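PDB 4EVW: nucleoside-diphosphate-sugar pyrophosphorylase from Vibrio cholerae, which probably transfers a nucleotidyl group to a sugar phosphate, forming a nucleoside-diphosphate sugar and releasing pyrophosphate. Local coordinates for residues Val37-Ala42 with Thr110-Asp115; Pro119-Pro124 with Thr172-Phe177; Pro124-Ser127 with Gly132-Glu135; Leu134-Gly139 with Ser145-Glu150; Asn210-Ile213 with Asn218-Tyr221. The protein carries 1 engineered substitution. One frame throughout, in Å; residues are numbered along the deposited sequence.

Contact 1 of 5, residues Val37-Ala42 with Thr110-Asp115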
# COMPACT_ATOMS: atom_id res chain seq x y z
N VAL A 37 -5.92 6.28 7.14
CA VAL A 37 -7.15 5.57 6.81
C VAL A 37 -8.28 6.52 6.43
O VAL A 37 -9.13 6.17 5.61
CB VAL A 37 -7.59 4.65 7.97
CG1 VAL A 37 -8.88 3.92 7.62
CG2 VAL A 37 -6.49 3.63 8.25
N ASN A 38 -8.28 7.72 7.00
CA ASN A 38 -9.33 8.69 6.66
C ASN A 38 -9.29 9.09 5.20
O ASN A 38 -10.24 9.69 4.69
CB ASN A 38 -9.24 9.92 7.56
CG ASN A 38 -10.15 9.81 8.76
OD1 ASN A 38 -11.19 9.16 8.69
ND2 ASN A 38 -9.76 10.44 9.87
N SER A 39 -8.19 8.77 4.53
CA SER A 39 -8.05 9.06 3.10
C SER A 39 -9.26 8.43 2.41
O SER A 39 -9.80 8.99 1.45
CB SER A 39 -6.80 8.39 2.52
OG SER A 39 -5.61 8.91 3.09
N PHE A 40 -9.67 7.27 2.91
CA PHE A 40 -10.77 6.51 2.34
C PHE A 40 -12.13 6.68 3.00
O PHE A 40 -12.99 5.79 2.89
CB PHE A 40 -10.40 5.03 2.36
CG PHE A 40 -9.09 4.73 1.69
CD1 PHE A 40 -7.92 4.64 2.44
CD2 PHE A 40 -9.03 4.56 0.32
CE1 PHE A 40 -6.70 4.39 1.81
CE2 PHE A 40 -7.82 4.31 -0.32
CZ PHE A 40 -6.65 4.23 0.43
N ALA A 41 -12.34 7.80 3.67
CA ALA A 41 -13.60 8.04 4.36
C ALA A 41 -14.85 7.84 3.50
O ALA A 41 -15.89 7.44 4.00
CB ALA A 41 -13.60 9.46 4.95
N ALA A 42 -14.75 8.12 2.21
CA ALA A 42 -15.90 7.96 1.32
C ALA A 42 -16.31 6.50 1.17
O ALA A 42 -17.42 6.21 0.72
CB ALA A 42 -15.59 8.55 -0.05
N THR A 110 -6.97 -3.04 -3.08
CA THR A 110 -6.30 -1.76 -3.22
C THR A 110 -5.34 -1.68 -2.06
O THR A 110 -5.74 -1.47 -0.92
CB THR A 110 -7.33 -0.63 -3.14
OG1 THR A 110 -8.27 -0.78 -4.20
CG2 THR A 110 -6.65 0.72 -3.24
N VAL A 111 -4.05 -1.87 -2.34
CA VAL A 111 -3.04 -1.83 -1.29
C VAL A 111 -2.59 -0.41 -1.06
O VAL A 111 -2.30 0.32 -2.00
CB VAL A 111 -1.83 -2.70 -1.66
CG1 VAL A 111 -0.82 -2.72 -0.51
CG2 VAL A 111 -2.29 -4.10 -2.01
N PHE A 112 -2.52 -0.02 0.20
CA PHE A 112 -2.11 1.33 0.55
C PHE A 112 -1.25 1.24 1.80
O PHE A 112 -1.30 0.23 2.51
CB PHE A 112 -3.36 2.16 0.82
CG PHE A 112 -3.09 3.62 0.97
CD1 PHE A 112 -2.57 4.36 -0.09
CD2 PHE A 112 -3.38 4.27 2.16
CE1 PHE A 112 -2.34 5.73 0.04
CE2 PHE A 112 -3.16 5.64 2.31
CZ PHE A 112 -2.64 6.37 1.24
N ASN A 113 -0.47 2.26 2.10
CA ASN A 113 0.35 2.17 3.29
C ASN A 113 0.00 3.26 4.29
O ASN A 113 -0.46 4.35 3.94
CB ASN A 113 1.83 2.18 2.93
CG ASN A 113 2.28 3.49 2.36
OD1 ASN A 113 2.63 4.41 3.10
ND2 ASN A 113 2.26 3.60 1.04
N ILE A 114 0.24 2.95 5.55
CA ILE A 114 -0.08 3.85 6.64
C ILE A 114 0.84 5.08 6.73
O ILE A 114 0.58 5.98 7.53
CB ILE A 114 -0.09 3.04 7.97
CG1 ILE A 114 -1.22 3.53 8.86
CG2 ILE A 114 1.26 3.09 8.65
CD1 ILE A 114 -2.60 3.35 8.25
N ASP A 115 1.87 5.13 5.88
CA ASP A 115 2.82 6.26 5.86
C ASP A 115 2.37 7.36 4.90
O ASP A 115 3.03 8.38 4.77
CB ASP A 115 4.20 5.83 5.36
CG ASP A 115 4.78 4.69 6.16
OD1 ASP A 115 4.70 4.72 7.40
OD2 ASP A 115 5.34 3.76 5.52

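Contact 2 of 5, residues Pro119-Pro124 with Thr172-Phe177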
# COMPACT_ATOMS: atom_id res chain seq x y z
N PRO A 119 -5.90 12.69 1.04
CA PRO A 119 -7.20 13.28 1.38
C PRO A 119 -8.27 13.17 0.28
O PRO A 119 -7.98 13.37 -0.90
CB PRO A 119 -6.86 14.75 1.66
CG PRO A 119 -5.41 14.74 1.98
CD PRO A 119 -4.83 13.71 1.06
N ASN A 120 -9.49 12.86 0.70
CA ASN A 120 -10.63 12.78 -0.21
C ASN A 120 -10.42 11.83 -1.39
O ASN A 120 -10.82 12.13 -2.52
CB ASN A 120 -10.96 14.18 -0.74
CG ASN A 120 -11.06 15.22 0.37
OD1 ASN A 120 -11.67 14.97 1.41
ND2 ASN A 120 -10.46 16.39 0.16
N PHE A 121 -9.81 10.68 -1.14
CA PHE A 121 -9.58 9.72 -2.21
C PHE A 121 -10.89 9.21 -2.80
O PHE A 121 -11.84 8.94 -2.08
CB PHE A 121 -8.77 8.52 -1.69
CG PHE A 121 -8.60 7.42 -2.71
CD1 PHE A 121 -9.52 6.37 -2.80
CD2 PHE A 121 -7.53 7.45 -3.60
CE1 PHE A 121 -9.37 5.37 -3.75
CE2 PHE A 121 -7.38 6.45 -4.56
CZ PHE A 121 -8.30 5.41 -4.64
N VAL A 122 -10.93 9.11 -4.13
CA VAL A 122 -12.07 8.55 -4.85
C VAL A 122 -11.42 7.74 -5.97
O VAL A 122 -10.49 8.22 -6.62
CB VAL A 122 -12.98 9.64 -5.49
CG1 VAL A 122 -14.05 8.97 -6.34
CG2 VAL A 122 -13.63 10.49 -4.40
N PHE A 123 -11.87 6.51 -6.18
CA PHE A 123 -11.29 5.67 -7.23
C PHE A 123 -11.42 6.35 -8.58
O PHE A 123 -12.46 6.95 -8.88
CB PHE A 123 -11.98 4.30 -7.28
CG PHE A 123 -11.57 3.38 -6.17
CD1 PHE A 123 -10.34 2.73 -6.19
CD2 PHE A 123 -12.41 3.17 -5.08
CE1 PHE A 123 -9.95 1.90 -5.15
CE2 PHE A 123 -12.03 2.34 -4.03
CZ PHE A 123 -10.80 1.70 -4.07
N PRO A 124 -10.37 6.28 -9.41
CA PRO A 124 -10.42 6.91 -10.74
C PRO A 124 -11.16 6.01 -11.73
O PRO A 124 -11.31 4.81 -11.50
CB PRO A 124 -8.94 7.08 -11.09
CG PRO A 124 -8.32 5.87 -10.47
CD PRO A 124 -9.03 5.74 -9.13
N THR A 172 2.70 6.51 -5.38
CA THR A 172 2.25 7.17 -4.16
C THR A 172 2.13 6.10 -3.08
O THR A 172 1.92 6.40 -1.91
CB THR A 172 0.86 7.79 -4.33
OG1 THR A 172 -0.09 6.75 -4.60
CG2 THR A 172 0.85 8.79 -5.49
N GLY A 173 2.26 4.84 -3.49
CA GLY A 173 2.13 3.75 -2.53
C GLY A 173 0.76 3.11 -2.61
O GLY A 173 0.44 2.21 -1.82
N LEU A 174 -0.06 3.57 -3.55
CA LEU A 174 -1.38 2.98 -3.73
C LEU A 174 -1.30 2.08 -4.96
O LEU A 174 -1.03 2.56 -6.07
CB LEU A 174 -2.45 4.06 -3.92
CG LEU A 174 -3.87 3.47 -3.94
CD1 LEU A 174 -4.82 4.38 -3.18
CD2 LEU A 174 -4.32 3.25 -5.37
N TYR A 175 -1.50 0.79 -4.75
CA TYR A 175 -1.42 -0.21 -5.80
C TYR A 175 -2.75 -0.95 -5.89
O TYR A 175 -3.13 -1.66 -4.96
CB TYR A 175 -0.32 -1.22 -5.49
CG TYR A 175 1.02 -0.59 -5.23
CD1 TYR A 175 1.51 -0.47 -3.93
CD2 TYR A 175 1.79 -0.12 -6.28
CE1 TYR A 175 2.76 0.11 -3.69
CE2 TYR A 175 3.03 0.46 -6.05
CZ TYR A 175 3.51 0.57 -4.76
OH TYR A 175 4.74 1.14 -4.54
N HIS A 176 -3.43 -0.80 -7.01
CA HIS A 176 -4.72 -1.44 -7.19
C HIS A 176 -4.64 -2.64 -8.13
O HIS A 176 -3.94 -2.61 -9.14
CB HIS A 176 -5.72 -0.42 -7.75
CG HIS A 176 -7.11 -0.97 -7.92
ND1 HIS A 176 -7.98 -1.13 -6.86
CD2 HIS A 176 -7.77 -1.39 -9.02
CE1 HIS A 176 -9.12 -1.63 -7.31
NE2 HIS A 176 -9.02 -1.80 -8.61
N PHE A 177 -5.37 -3.70 -7.77
CA PHE A 177 -5.46 -4.92 -8.57
C PHE A 177 -6.94 -5.24 -8.69
O PHE A 177 -7.64 -5.33 -7.68
CB PHE A 177 -4.74 -6.09 -7.90
CG PHE A 177 -3.28 -5.85 -7.66
CD1 PHE A 177 -2.86 -5.07 -6.59
CD2 PHE A 177 -2.32 -6.38 -8.52
CE1 PHE A 177 -1.50 -4.83 -6.36
CE2 PHE A 177 -0.96 -6.14 -8.31
CZ PHE A 177 -0.55 -5.37 -7.23

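Contact 3 of 5, residues Pro124-Ser127 with Gly132-Glu135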
# COMPACT_ATOMS: atom_id res chain seq x y z
N PRO A 124 -10.37 6.28 -9.41
CA PRO A 124 -10.42 6.91 -10.74
C PRO A 124 -11.16 6.01 -11.73
O PRO A 124 -11.31 4.81 -11.50
CB PRO A 124 -8.94 7.08 -11.09
CG PRO A 124 -8.32 5.87 -10.47
CD PRO A 124 -9.03 5.74 -9.13
N ASP A 125 -11.64 6.60 -12.82
CA ASP A 125 -12.37 5.85 -13.82
C ASP A 125 -11.57 4.68 -14.39
O ASP A 125 -12.13 3.63 -14.70
CB ASP A 125 -12.80 6.79 -14.95
CG ASP A 125 -13.73 6.12 -15.95
OD1 ASP A 125 -14.85 5.74 -15.55
OD2 ASP A 125 -13.34 5.98 -17.12
N ILE A 126 -10.25 4.84 -14.51
CA ILE A 126 -9.42 3.78 -15.07
C ILE A 126 -9.52 2.48 -14.27
O ILE A 126 -9.26 1.40 -14.80
CB ILE A 126 -7.93 4.24 -15.21
CG1 ILE A 126 -7.15 3.22 -16.05
CG2 ILE A 126 -7.28 4.40 -13.83
CD1 ILE A 126 -7.74 2.98 -17.44
N SER A 127 -9.91 2.58 -13.00
CA SER A 127 -10.02 1.37 -12.17
C SER A 127 -11.15 0.46 -12.65
O SER A 127 -11.20 -0.72 -12.29
CB SER A 127 -10.23 1.74 -10.69
OG SER A 127 -11.51 2.30 -10.45
N GLY A 132 -5.56 -3.48 -13.41
CA GLY A 132 -4.90 -2.94 -12.23
C GLY A 132 -4.28 -1.60 -12.56
O GLY A 132 -4.08 -1.27 -13.73
N TYR A 133 -3.98 -0.80 -11.55
CA TYR A 133 -3.35 0.48 -11.82
C TYR A 133 -2.53 0.95 -10.64
O TYR A 133 -2.80 0.59 -9.49
CB TYR A 133 -4.39 1.54 -12.21
CG TYR A 133 -5.05 2.24 -11.04
CD1 TYR A 133 -6.19 1.72 -10.43
CD2 TYR A 133 -4.52 3.43 -10.53
CE1 TYR A 133 -6.78 2.37 -9.34
CE2 TYR A 133 -5.09 4.08 -9.46
CZ TYR A 133 -6.22 3.54 -8.86
OH TYR A 133 -6.79 4.21 -7.80
N LEU A 134 -1.53 1.76 -10.94
CA LEU A 134 -0.65 2.32 -9.93
C LEU A 134 -0.91 3.81 -9.90
O LEU A 134 -0.91 4.47 -10.94
CB LEU A 134 0.83 2.11 -10.29
CG LEU A 134 1.37 0.68 -10.37
CD1 LEU A 134 1.20 0.12 -11.78
CD2 LEU A 134 2.84 0.70 -9.96
N GLU A 135 -1.15 4.34 -8.71
CA GLU A 135 -1.37 5.77 -8.58
C GLU A 135 0.03 6.38 -8.56
O GLU A 135 0.91 5.89 -7.85
CB GLU A 135 -2.09 6.07 -7.27
CG GLU A 135 -2.46 7.52 -7.08
CD GLU A 135 -3.15 7.73 -5.76
OE1 GLU A 135 -2.47 7.65 -4.72
OE2 GLU A 135 -4.38 7.95 -5.77

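Contact 4 of 5, residues Leu134-Gly139 with Ser145-Glu150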
# COMPACT_ATOMS: atom_id res chain seq x y z
N LEU A 134 -1.53 1.76 -10.94
CA LEU A 134 -0.65 2.32 -9.93
C LEU A 134 -0.91 3.81 -9.90
O LEU A 134 -0.91 4.47 -10.94
CB LEU A 134 0.83 2.11 -10.29
CG LEU A 134 1.37 0.68 -10.37
CD1 LEU A 134 1.20 0.12 -11.78
CD2 LEU A 134 2.84 0.70 -9.96
N GLU A 135 -1.15 4.34 -8.71
CA GLU A 135 -1.37 5.77 -8.58
C GLU A 135 0.03 6.38 -8.56
O GLU A 135 0.91 5.89 -7.85
CB GLU A 135 -2.09 6.07 -7.27
CG GLU A 135 -2.46 7.52 -7.08
CD GLU A 135 -3.15 7.73 -5.76
OE1 GLU A 135 -2.47 7.65 -4.72
OE2 GLU A 135 -4.38 7.95 -5.77
N VAL A 136 0.24 7.43 -9.34
CA VAL A 136 1.55 8.05 -9.41
C VAL A 136 1.51 9.57 -9.33
O VAL A 136 0.46 10.19 -9.52
CB VAL A 136 2.28 7.65 -10.73
CG1 VAL A 136 2.52 6.15 -10.78
CG2 VAL A 136 1.45 8.09 -11.95
N PHE A 137 2.66 10.17 -9.04
CA PHE A 137 2.79 11.62 -9.00
C PHE A 137 4.12 11.96 -9.64
O PHE A 137 4.99 11.10 -9.81
CB PHE A 137 2.72 12.17 -7.56
CG PHE A 137 3.94 11.89 -6.74
CD1 PHE A 137 4.17 10.62 -6.21
CD2 PHE A 137 4.87 12.89 -6.48
CE1 PHE A 137 5.29 10.36 -5.44
CE2 PHE A 137 6.00 12.64 -5.71
CZ PHE A 137 6.21 11.37 -5.19
N GLN A 138 4.28 13.22 -10.03
CA GLN A 138 5.50 13.68 -10.67
C GLN A 138 6.49 13.93 -9.54
O GLN A 138 6.48 14.99 -8.92
CB GLN A 138 5.21 14.98 -11.43
CG GLN A 138 6.12 15.23 -12.62
CD GLN A 138 5.73 14.43 -13.84
OE1 GLN A 138 4.70 14.69 -14.47
NE2 GLN A 138 6.54 13.43 -14.19
N GLY A 139 7.36 12.96 -9.27
CA GLY A 139 8.28 13.10 -8.16
C GLY A 139 9.76 13.35 -8.36
O GLY A 139 10.34 13.04 -9.40
N SER A 145 9.35 4.02 -6.21
CA SER A 145 9.10 2.91 -7.12
C SER A 145 8.55 3.68 -8.31
O SER A 145 7.77 4.62 -8.14
CB SER A 145 8.07 1.92 -6.56
OG SER A 145 7.28 2.49 -5.54
N PHE A 146 8.98 3.30 -9.50
CA PHE A 146 8.58 4.00 -10.72
C PHE A 146 7.72 3.17 -11.65
O PHE A 146 7.82 1.95 -11.68
CB PHE A 146 9.83 4.42 -11.49
CG PHE A 146 10.73 5.34 -10.73
CD1 PHE A 146 11.68 4.85 -9.83
CD2 PHE A 146 10.62 6.71 -10.90
CE1 PHE A 146 12.51 5.72 -9.12
CE2 PHE A 146 11.44 7.59 -10.20
CZ PHE A 146 12.39 7.09 -9.31
N ALA A 147 6.88 3.85 -12.42
CA ALA A 147 6.04 3.19 -13.42
C ALA A 147 6.42 3.84 -14.74
O ALA A 147 6.46 5.07 -14.85
CB ALA A 147 4.56 3.40 -13.12
N LYS A 148 6.73 3.02 -15.74
CA LYS A 148 7.13 3.52 -17.05
C LYS A 148 5.95 3.52 -18.02
O LYS A 148 5.31 2.49 -18.24
CB LYS A 148 8.27 2.67 -17.61
CG LYS A 148 8.83 3.14 -18.95
CD LYS A 148 9.96 2.23 -19.42
CE LYS A 148 10.52 2.67 -20.77
NZ LYS A 148 11.46 1.65 -21.33
N PRO A 149 5.64 4.68 -18.61
CA PRO A 149 4.53 4.80 -19.56
C PRO A 149 4.87 4.27 -20.95
O PRO A 149 6.04 4.19 -21.33
CB PRO A 149 4.26 6.31 -19.57
CG PRO A 149 5.64 6.88 -19.43
CD PRO A 149 6.28 5.99 -18.37
N GLU A 150 3.83 3.89 -21.70
CA GLU A 150 4.00 3.37 -23.06
C GLU A 150 4.31 4.55 -23.98
O GLU A 150 5.32 4.55 -24.68
CB GLU A 150 2.71 2.67 -23.50
CG GLU A 150 2.87 1.77 -24.71
CD GLU A 150 1.57 1.06 -25.06
OE1 GLU A 150 1.62 -0.15 -25.38
OE2 GLU A 150 0.51 1.71 -25.02

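Contact 5 of 5, residues Asn210-Ile213 with Asn218-Tyr221. Engineered in segment 210-213: Glu211 (natural residue Leu).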
# COMPACT_ATOMS: atom_id res chain seq x y z
N ASN A 210 5.16 -6.24 -13.04
CA ASN A 210 5.89 -6.74 -14.20
C ASN A 210 5.44 -8.15 -14.57
O ASN A 210 5.41 -8.50 -15.74
CB ASN A 210 7.40 -6.70 -13.95
CG ASN A 210 7.93 -5.29 -13.89
OD1 ASN A 210 7.59 -4.46 -14.73
ND2 ASN A 210 8.76 -5.01 -12.89
N GLU A 211 5.07 -8.94 -13.56
CA GLU A 211 4.60 -10.30 -13.82
C GLU A 211 3.26 -10.22 -14.54
O GLU A 211 2.99 -10.99 -15.47
CB GLU A 211 4.44 -11.07 -12.50
CG GLU A 211 5.72 -11.20 -11.65
CD GLU A 211 6.76 -12.12 -12.27
OE1 GLU A 211 6.43 -12.85 -13.23
OE2 GLU A 211 7.91 -12.13 -11.78
N LEU A 212 2.41 -9.29 -14.12
CA LEU A 212 1.10 -9.13 -14.74
C LEU A 212 1.20 -8.56 -16.15
O LEU A 212 0.49 -8.99 -17.06
CB LEU A 212 0.21 -8.22 -13.87
CG LEU A 212 -0.08 -8.74 -12.45
CD1 LEU A 212 -1.08 -7.83 -11.76
CD2 LEU A 212 -0.63 -10.16 -12.52
N ILE A 213 2.08 -7.58 -16.34
CA ILE A 213 2.28 -6.98 -17.65
C ILE A 213 2.81 -8.02 -18.63
O ILE A 213 2.38 -8.08 -19.78
CB ILE A 213 3.25 -5.78 -17.55
CG1 ILE A 213 2.58 -4.65 -16.76
CG2 ILE A 213 3.65 -5.29 -18.95
CD1 ILE A 213 3.51 -3.52 -16.39
N ASN A 218 -3.86 -5.77 -18.58
CA ASN A 218 -3.96 -4.35 -18.88
C ASN A 218 -3.70 -3.48 -17.66
O ASN A 218 -4.61 -3.15 -16.91
CB ASN A 218 -5.36 -4.10 -19.46
CG ASN A 218 -5.51 -2.72 -20.05
OD1 ASN A 218 -4.53 -2.08 -20.42
ND2 ASN A 218 -6.75 -2.27 -20.16
N ILE A 219 -2.44 -3.08 -17.48
CA ILE A 219 -2.05 -2.27 -16.33
C ILE A 219 -1.86 -0.80 -16.68
O ILE A 219 -1.18 -0.46 -17.64
CB ILE A 219 -0.74 -2.82 -15.70
CG1 ILE A 219 -0.91 -4.31 -15.36
CG2 ILE A 219 -0.37 -2.00 -14.47
CD1 ILE A 219 -2.06 -4.62 -14.39
N HIS A 220 -2.46 0.08 -15.88
CA HIS A 220 -2.36 1.51 -16.13
C HIS A 220 -1.84 2.29 -14.94
O HIS A 220 -1.58 1.73 -13.88
CB HIS A 220 -3.74 2.07 -16.50
CG HIS A 220 -4.22 1.66 -17.85
ND1 HIS A 220 -4.37 2.55 -18.89
CD2 HIS A 220 -4.56 0.44 -18.35
CE1 HIS A 220 -4.79 1.91 -19.97
NE2 HIS A 220 -4.91 0.63 -19.66
N TYR A 221 -1.66 3.59 -15.14
CA TYR A 221 -1.26 4.44 -14.04
C TYR A 221 -2.31 5.51 -13.96
O TYR A 221 -3.10 5.70 -14.90
CB TYR A 221 0.13 5.08 -14.27
CG TYR A 221 0.24 6.12 -15.37
CD1 TYR A 221 -0.19 7.44 -15.18
CD2 TYR A 221 0.81 5.79 -16.60
CE1 TYR A 221 -0.03 8.40 -16.19
CE2 TYR A 221 0.97 6.74 -17.61
CZ TYR A 221 0.55 8.04 -17.40
OH TYR A 221 0.72 8.98 -18.39

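Contact 1 of 5, residues Val37-Ala42 with Thr110-Asp115
Phe40 and Phe112 illustrate how two rings can join the turn after helix 32-37 to the loop that follows strand 109-111 without any polar bond between them. Their aromatic contact is a T-shaped pair, with planes at 85° and centroids 5.0 Å apart. The CE1-CZ edge of Phe40 does the touching: its CZ stands 3.6 Å above the Phe112 plane, displaced toward the rim, and Phe40 CE1 approaches Phe112 CD2 to 3.3 Å. Phe112 carries its CG opposite the backbone N (chi1 -170°), which extends the ring from the loop toward the residues after helix 32-37. The aliphatic contact is a lighter one, a methyl-to-methyl meeting of Val37 CG2 and Ile114 CD1 at 3.9 Å. No polar bond crosses the contact. Ser39 OG lies 4.2 Å from Phe112 CE2, obliquely to the ring, and this buried hydroxyl is bonded instead to Ser36 O and Arg118 N. Ile2 and Phe49, from the neighbouring strands 2-5 and 49-54, also pack on Phe40. The whole is core packing of a Rossmann-like alpha/beta domain, in which helix 32-37 and the turn after it lie against parallel strands of the central sheet, as in sugar nucleotidyltransferases.

Contact 2 of 5, residues Pro119-Pro124 with Thr172-Phe177
Between Phe121-Phe123 and Leu174-His176 the two backbones travel in roughly the same direction but well apart, Phe121 CA lying 10.7 Å from Leu174 CA and Phe123 CA 9.7 Å from His176 CA, a gap that only side chains span. Two pairs do so. Phe121 and Leu174 reach toward each other from opposite directions, and the methyl Leu174 CD1 comes to 3.6 Å from Phe121 CE2, on an oblique line to the ring. In both, CG stands trans to the backbone N (chi1 175° for Phe121), which points the side chain into the gap. The second pair is aromatic: Phe123 and His176 meet with planes at 59° and centroids 5.7 Å apart, an inclined arrangement in which Phe123 CE1 is 4.0 Å from His176 ND1. That nitrogen is not left to the phenyl ring, since it is hydrogen-bonded to Thr110 OG1 on the adjacent strand, a bond likely to restrict rotation of the imidazole. The phenylalanines also support one another, for Phe121 CE1 sits 3.6 Å above the Phe123 plane, over its centre. Beyond them, Phe40 meets the Phe121 ring and Tyr43 meets Phe123 edge-to-face. The result is an irregular loop laid across one face of a mixed beta-sheet, where strand 174-177, antiparallel to both 109-111 and 132-138, presents alternate residues to an aromatic cover; it is core packing of the alpha/beta nucleotidyltransferase-like domain.

Contact 3 of 5, residues Pro124-Ser127 with Gly132-Glu135
The Tyr133 ring has Ile126 CG2 over one face, 4.2 Å above the plane and offset toward the rim beside CG, while Pro124 and Ser127 come at it obliquely, covering neither a face nor an edge squarely. Pro124 meets the phenolic end: its CG lies 3.5 Å from Tyr133 CZ, and its CD comes to 3.0 Å from Tyr133 OH, a close carbon-to-oxygen approach. Ser127 uses carbon rather than oxygen, CB resting 3.8 Å from Tyr133 CE1. Three residues of one short turn thus line the same side of the ring, from its CG to its hydroxyl. Tyr133 is turned to meet them by a chi1 of 85°, which places the ring between the backbone N and the carbonyl carbon and directs it away from its own strand. The turn is itself fastened at Pro124 O, which accepts two bonds from Ser127, one from N at 3.0 Å and one from OG at 2.7 Å; the hydroxyl approaches almost in line with the carbonyl bond (168°). This double grip holds the serine oxygen within the turn, and it is the CB that lies beside the tyrosine. On the sheet side, Leu174, His176 and His222 of the flanking strands also pack on Tyr133, whose ring meets that of His176 at an inclination of about 40°. The arrangement is a short 3-10 segment folded back over the start of the strand it leads into, an aromatic side chain of strand 132-138 serving as its floor within the mixed sheet.

Contact 4 of 5, residues Leu134-Gly139 with Ser145-Glu150
Ala147 is the small residue on which Leu134 and Val136 converge, and the contact between the two strands rests on its single methyl. The apolar interaction has two branches. Val136 CG1 lies 4.1 Å from Ala147 CB; it takes the position trans to the carbonyl carbon (chi1 -63°), and of the two valine methyls it is the one that touches. Leu134 contributes CD2, at a looser 4.5 Å from Ala147 CB. Because Leu134 and Val136 are two apart in the strand, both side chains leave on the same side and flank the alanine methyl; the small burial, about 100 Å² in all, fits so brief a meeting. Backbone bonding plays no part: even the nearest alpha carbons, Leu134 CA and Ala147 CA, are 7.6 Å apart, so these are strands packed through side chains and not neighbours in a sheet. The polar interactions around them lead to other residues. Between the two apolar ones, Glu135 is directed to the other side of its strand, where OE2 forms a salt bridge with Arg118 and OE1 a hydrogen bond with Thr172. Ser145 OG, at the start of the second segment, is bonded to Tyr175 OH. Strand 132-138 runs between 219-223, parallel to it, and the antiparallel 169-172 and 174-177, whereas strand 146-149 pairs with 157-161 in a small two-stranded sheet that leans on this part of the main one.

Contact 5 of 5, residues Asn210-Ile213 with Asn218-Tyr221
Ile213 and Ile219 form the tight part of this contact, their side chains meeting at about a right angle where a helix passes a strand. Ile213 CG1 is 3.8 Å from Ile219 CG1 and 3.9 Å from Ile219 CB, so the methylene of the helical residue rests against the branch point of the strand residue. In Ile213, CG1 stands trans to the carbonyl carbon (chi1 -68°), which swings that branch, rather than CG2, across to the strand. Leu212 adds a slacker methyl-to-methyl touch, its CD1 4.3 Å from Ile219 CD1. Ile219, covered by both, is buried, and Leu134 of the adjoining strand packs on it as well. The looser margin, made by Asn218, His220 and Asn210, is polar and partly exposed. There His220 NE2 donates to Asn218 OD1 over 2.8 Å, but the bond is bent (128°) and weak; Asn218 OD1 is also bonded to Lys156 NZ, and His220 ND1 to Thr155 OG1. On the helix, Asn210 ND2 bonds Thr160 O. Glu211, an engineered residue replacing leucine, is instead buried against Ala186, Glu189 and Tyr190 of helix 180-191. A bound magnesium ion is about 11 Å from the Ile213 side chain. With no hydrogen bond or ion pair across it, the contact probably depends mainly on burial of aliphatic surface, and the polar bonds at its margin tie both helix and strand to residues 155-160.

The five contacts follow one another across neighbouring strands of one mixed sheet, contact 4 also bringing in the small sheet of strand 146-149. Contacts 1 and 2, with centres 8 Å apart, meet on the adjacent strands 109-111 and 174-177, where Thr110 OG1 and His176 ND1 lie 2.7 Å apart. Contact 3 shares Pro124 with contact 2, with centres again 8 Å apart, while contact 4 continues along the same strand, with Leu134 and Glu135 in common with contact 3. Contact 5 joins through the parallel strand 219-223, Leu134 N lying 2.9 Å from His220 O. Contacts 1 and 5 are the most distant, 22 Å between centres. A bound magnesium ion lies about 11 Å from the Ile213 side chain of contact 5.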